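Local atomic coordinates of pancreatic lipase related protein 2 (Equus caballus, PDB entry 1W52), a protein that probably hydrolyses ester bonds of galactolipids and triacylglycerols, releasing fatty acids, as a calcium-binding secreted lipase of the alpha/beta-hydrolase superfamily. Residues D13-L25 and E181-L193. Sequence-based numbering, arbitrary orientation.
With CA (calcium ion), chain E.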
loop_
_atom_site.group_PDB
_atom_site.type_symbol
_atom_site.label_atom_id
_atom_site.label_comp_id
_atom_site.label_asym_id
_atom_site.label_seq_id
_atom_site.Cartn_x
_atom_site.Cartn_y
_atom_site.Cartn_z
ATOM N N ASP A 13 -32.002 7.391 -5.529
ATOM C CA ASP A 13 -31.340 8.561 -4.950
ATOM C C ASP A 13 -31.576 8.757 -3.454
ATOM O O ASP A 13 -31.123 9.735 -2.905
ATOM C CB ASP A 13 -31.713 9.841 -5.735
ATOM C CG ASP A 13 -32.741 10.720 -5.035
ATOM O OD1 ASP A 13 -33.616 10.236 -4.242
ATOM O OD2 ASP A 13 -32.727 11.948 -5.270
ATOM N N ASP A 14 -32.257 7.857 -2.768
ATOM C CA ASP A 14 -32.440 8.109 -1.352
ATOM C C ASP A 14 -31.531 7.267 -0.490
ATOM O O ASP A 14 -31.071 6.237 -0.874
ATOM C CB ASP A 14 -33.934 8.066 -0.915
ATOM C CG ASP A 14 -34.538 6.659 -0.965
ATOM O OD1 ASP A 14 -34.172 5.823 -0.104
ATOM O OD2 ASP A 14 -35.399 6.307 -1.807
ATOM N N LYS A 15 -31.250 7.807 0.673
ATOM C CA LYS A 15 -30.438 7.189 1.706
ATOM C C LYS A 15 -30.237 5.686 1.471
ATOM O O LYS A 15 -31.176 5.039 1.032
ATOM C CB LYS A 15 -31.096 7.460 3.085
ATOM C CG LYS A 15 -31.561 8.953 3.278
ATOM C CD LYS A 15 -32.350 9.203 4.547
ATOM C CE LYS A 15 -31.411 9.407 5.711
ATOM N NZ LYS A 15 -32.061 8.953 6.958
ATOM N N PRO A 16 -29.038 5.126 1.720
ATOM C CA PRO A 16 -27.801 5.866 2.015
ATOM C C PRO A 16 -27.025 6.383 0.815
ATOM O O PRO A 16 -25.916 6.871 1.019
ATOM C CB PRO A 16 -26.953 4.830 2.772
ATOM C CG PRO A 16 -27.317 3.556 2.190
ATOM C CD PRO A 16 -28.810 3.678 1.840
ATOM N N TRP A 17 -27.604 6.344 -0.379
ATOM C CA TRP A 17 -26.901 6.839 -1.563
ATOM C C TRP A 17 -26.760 8.344 -1.632
ATOM O O TRP A 17 -25.917 8.843 -2.376
ATOM C CB TRP A 17 -27.558 6.307 -2.830
ATOM C CG TRP A 17 -27.688 4.808 -2.737
ATOM C CD1 TRP A 17 -28.806 4.112 -2.432
ATOM C CD2 TRP A 17 -26.641 3.836 -2.875
ATOM N NE1 TRP A 17 -28.539 2.763 -2.405
ATOM C CE2 TRP A 17 -27.217 2.566 -2.676
ATOM C CE3 TRP A 17 -25.288 3.908 -3.198
ATOM C CZ2 TRP A 17 -26.492 1.389 -2.783
ATOM C CZ3 TRP A 17 -24.568 2.754 -3.275
ATOM C CH2 TRP A 17 -25.164 1.505 -3.058
ATOM N N ALA A 18 -27.582 9.054 -0.858
ATOM C CA ALA A 18 -27.661 10.527 -0.865
ATOM C C ALA A 18 -28.640 11.013 0.192
ATOM O O ALA A 18 -29.560 10.289 0.546
ATOM C CB ALA A 18 -28.042 11.095 -2.263
ATOM N N GLY A 19 -28.457 12.252 0.657
ATOM C CA GLY A 19 -29.118 12.749 1.861
ATOM C C GLY A 19 -28.606 12.068 3.111
ATOM O O GLY A 19 -29.354 11.724 4.014
ATOM N N THR A 20 -27.303 11.837 3.123
ATOM C CA THR A 20 -26.608 11.364 4.297
ATOM C C THR A 20 -25.777 12.516 4.784
ATOM O O THR A 20 -25.515 13.493 4.070
ATOM C CB THR A 20 -25.657 10.192 3.940
ATOM O OG1 THR A 20 -26.250 9.350 2.942
ATOM C CG2 THR A 20 -25.441 9.260 5.131
ATOM N N LEU A 21 -25.343 12.370 6.018
ATOM C CA LEU A 21 -24.373 13.281 6.580
ATOM C C LEU A 21 -23.140 13.338 5.696
ATOM O O LEU A 21 -22.603 14.412 5.436
ATOM C CB LEU A 21 -24.005 12.817 7.974
ATOM C CG LEU A 21 -23.561 13.921 8.942
ATOM C CD1 LEU A 21 -22.789 13.244 10.112
ATOM C CD2 LEU A 21 -22.731 15.065 8.310
ATOM N N GLN A 22 -22.740 12.153 5.237
ATOM C CA GLN A 22 -21.691 11.922 4.234
ATOM C C GLN A 22 -21.953 12.364 2.773
ATOM O O GLN A 22 -21.040 12.433 1.974
ATOM C CB GLN A 22 -21.441 10.427 4.189
ATOM C CG GLN A 22 -20.725 9.865 5.379
ATOM C CD GLN A 22 -21.602 9.680 6.557
ATOM O OE1 GLN A 22 -22.705 9.174 6.440
ATOM N NE2 GLN A 22 -21.110 10.061 7.715
ATOM N N ARG A 23 -23.214 12.570 2.408
ATOM C CA ARG A 23 -23.603 12.886 1.026
ATOM C C ARG A 23 -24.825 13.827 1.047
ATOM O O ARG A 23 -25.889 13.440 0.594
ATOM C CB ARG A 23 -23.931 11.577 0.282
ATOM C CG ARG A 23 -22.853 10.466 0.451
ATOM C CD ARG A 23 -23.270 9.024 0.200
ATOM N NE ARG A 23 -22.970 8.592 -1.171
ATOM C CZ ARG A 23 -22.036 7.722 -1.529
ATOM N NH1 ARG A 23 -21.246 7.142 -0.654
ATOM N NH2 ARG A 23 -21.895 7.418 -2.802
ATOM N N PRO A 24 -24.676 15.050 1.578
ATOM C CA PRO A 24 -25.832 15.842 2.055
ATOM C C PRO A 24 -26.829 16.187 0.962
ATOM O O PRO A 24 -28.024 16.134 1.197
ATOM C CB PRO A 24 -25.190 17.114 2.632
ATOM C CG PRO A 24 -23.760 16.755 2.849
ATOM C CD PRO A 24 -23.403 15.770 1.775
ATOM N N LEU A 25 -26.341 16.536 -0.210
ATOM C CA LEU A 25 -27.214 16.844 -1.312
ATOM C C LEU A 25 -27.708 15.515 -1.968
ATOM O O LEU A 25 -27.064 14.451 -1.847
ATOM C CB LEU A 25 -26.453 17.745 -2.288
ATOM C CG LEU A 25 -27.214 18.916 -2.928
ATOM C CD1 LEU A 25 -26.323 20.157 -3.039
ATOM C CD2 LEU A 25 -27.786 18.513 -4.329
ATOM N N GLU A 181 -11.935 9.126 1.167
ATOM C CA GLU A 181 -12.616 9.505 2.394
ATOM C C GLU A 181 -13.935 10.255 2.172
ATOM O O GLU A 181 -14.958 9.763 2.578
ATOM C CB GLU A 181 -11.700 10.319 3.291
ATOM C CG GLU A 181 -12.364 10.618 4.613
ATOM C CD GLU A 181 -11.466 11.309 5.610
ATOM O OE1 GLU A 181 -10.177 11.321 5.466
ATOM O OE2 GLU A 181 -12.093 11.809 6.565
ATOM N N PRO A 182 -13.911 11.452 1.564
ATOM C CA PRO A 182 -15.128 12.262 1.367
ATOM C C PRO A 182 -16.307 11.469 0.878
ATOM O O PRO A 182 -16.175 10.874 -0.170
ATOM C CB PRO A 182 -14.729 13.196 0.246
ATOM C CG PRO A 182 -13.299 13.376 0.421
ATOM C CD PRO A 182 -12.745 12.128 0.967
ATOM N N CYS A 183 -17.428 11.480 1.592
ATOM C CA CYS A 183 -18.635 10.752 1.192
ATOM C C CYS A 183 -18.661 9.274 1.542
ATOM O O CYS A 183 -19.671 8.665 1.360
ATOM C CB CYS A 183 -18.902 10.891 -0.291
ATOM S SG CYS A 183 -19.009 12.591 -0.772
ATOM N N PHE A 184 -17.596 8.726 2.109
ATOM C CA PHE A 184 -17.499 7.315 2.430
ATOM C C PHE A 184 -17.118 7.074 3.891
ATOM O O PHE A 184 -17.799 6.403 4.619
ATOM C CB PHE A 184 -16.454 6.694 1.527
ATOM C CG PHE A 184 -16.755 6.811 0.070
ATOM C CD1 PHE A 184 -17.683 5.997 -0.508
ATOM C CD2 PHE A 184 -16.093 7.703 -0.727
ATOM C CE1 PHE A 184 -17.943 6.066 -1.841
ATOM C CE2 PHE A 184 -16.346 7.779 -2.108
ATOM C CZ PHE A 184 -17.278 6.955 -2.650
ATOM N N GLN A 185 -16.013 7.593 4.368
ATOM C CA GLN A 185 -15.730 7.361 5.791
ATOM C C GLN A 185 -17.022 7.508 6.614
ATOM O O GLN A 185 -17.816 8.434 6.390
ATOM C CB GLN A 185 -14.642 8.292 6.328
ATOM C CG GLN A 185 -14.046 7.776 7.608
ATOM C CD GLN A 185 -12.530 7.847 7.608
ATOM O OE1 GLN A 185 -11.867 7.473 6.645
ATOM N NE2 GLN A 185 -11.982 8.302 8.690
ATOM N N ASP A 186 -17.212 6.558 7.538
ATOM C CA ASP A 186 -18.413 6.417 8.426
ATOM C C ASP A 186 -19.746 6.499 7.663
ATOM O O ASP A 186 -20.579 7.315 7.927
ATOM C CB ASP A 186 -18.412 7.442 9.546
ATOM C CG ASP A 186 -17.064 7.596 10.225
ATOM O OD1 ASP A 186 -16.246 6.614 10.296
ATOM O OD2 ASP A 186 -16.769 8.706 10.764
ATOM N N ALA A 187 -19.905 5.664 6.665
ATOM C CA ALA A 187 -21.170 5.573 5.973
ATOM C C ALA A 187 -21.646 4.093 5.916
ATOM O O ALA A 187 -20.914 3.175 6.293
ATOM C CB ALA A 187 -21.058 6.185 4.606
ATOM N N SER A 188 -22.895 3.884 5.506
ATOM C CA SER A 188 -23.404 2.543 5.358
ATOM C C SER A 188 -22.415 1.813 4.497
ATOM O O SER A 188 -21.800 2.421 3.602
ATOM C CB SER A 188 -24.744 2.535 4.639
ATOM O OG SER A 188 -25.301 1.232 4.659
ATOM N N GLU A 189 -22.294 0.514 4.758
ATOM C CA GLU A 189 -21.349 -0.323 4.086
ATOM C C GLU A 189 -21.921 -0.523 2.710
ATOM O O GLU A 189 -21.233 -0.898 1.784
ATOM C CB GLU A 189 -21.169 -1.624 4.862
ATOM C CG GLU A 189 -20.870 -1.433 6.361
ATOM C CD GLU A 189 -20.723 -2.754 7.116
ATOM O OE1 GLU A 189 -21.732 -3.457 7.275
ATOM O OE2 GLU A 189 -19.619 -3.117 7.569
ATOM N N GLU A 190 -23.191 -0.222 2.558
ATOM C CA GLU A 190 -23.836 -0.349 1.269
ATOM C C GLU A 190 -23.146 0.530 0.207
ATOM O O GLU A 190 -23.142 0.214 -1.000
ATOM C CB GLU A 190 -25.352 -0.047 1.406
ATOM C CG GLU A 190 -26.081 0.040 0.071
ATOM C CD GLU A 190 -27.595 -0.204 0.134
ATOM O OE1 GLU A 190 -28.220 0.105 1.170
ATOM O OE2 GLU A 190 -28.178 -0.680 -0.876
ATOM N N VAL A 191 -22.539 1.627 0.665
ATOM C CA VAL A 191 -22.041 2.709 -0.240
ATOM C C VAL A 191 -20.543 2.747 -0.336
ATOM O O VAL A 191 -19.995 3.269 -1.287
ATOM C CB VAL A 191 -22.527 4.137 0.198
ATOM C CG1 VAL A 191 -24.048 4.192 0.181
ATOM C CG2 VAL A 191 -22.020 4.482 1.576
ATOM N N ARG A 192 -19.904 2.180 0.661
ATOM C CA ARG A 192 -18.501 2.169 0.708
ATOM C C ARG A 192 -17.937 0.771 0.382
ATOM O O ARG A 192 -18.380 0.108 -0.581
ATOM C CB ARG A 192 -18.041 2.760 2.052
ATOM C CG ARG A 192 -18.398 2.004 3.311
ATOM C CD ARG A 192 -17.916 2.712 4.481
ATOM N NE ARG A 192 -18.070 2.065 5.778
ATOM C CZ ARG A 192 -17.494 0.923 6.158
ATOM N NH1 ARG A 192 -16.775 0.188 5.321
ATOM N NH2 ARG A 192 -17.667 0.475 7.393
ATOM N N LEU A 193 -16.873 0.422 1.099
ATOM C CA LEU A 193 -16.085 -0.757 0.887
ATOM C C LEU A 193 -15.780 -1.278 2.291
ATOM O O LEU A 193 -15.299 -0.527 3.178
ATOM C CB LEU A 193 -14.790 -0.427 0.127
ATOM C CG LEU A 193 -13.634 -1.436 0.420
ATOM C CD1 LEU A 193 -14.030 -2.830 0.011
ATOM C CD2 LEU A 193 -12.243 -1.128 -0.192
HETATM CA CA CA E . -19.748 -2.420 1.059
#
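In the calcium-binding loop between strands 173-177 and 201-204, V191 and E190 meet W17 of the N-terminal loop 13-25. The CG1 methyl of V191 lies over one face of the W17 six-membered ring, a CH-pi contact 4.0 Å from the centroid. E190 crosses the benzene end of the indole at about a right angle, CG nearest CZ2 and CH2, its carboxylate turned 71° from the ring plane. With CG anti to the backbone N (chi1 172°), E190 reaches the ring and brings OE1 to 3.7 Å from P16 CD. The cis-proline P16 rests its CB on S188 CB, also 3.7 Å away. Were W17 an alanine, the CG1 methyl of V191 would probably lose the ring face it rests on and R124 its cation-pi partner. Farther along, V191 CG1 also sits over one face of the R23 guanidinium, whose NE makes a weak hydrogen bond to W17 O, an oxygen that also accepts one from Q121 NE2. Where the backbones come nearest, C183 CA lies 3.0 Å from Q22 O, a CA-H...O contact. Two residues before V191, E189 O binds the calcium at 2.2 Å, with D194 and D197 as further ligands; the N-terminal loop thus packs against the calcium loop of a pancreatic-type lipase domain.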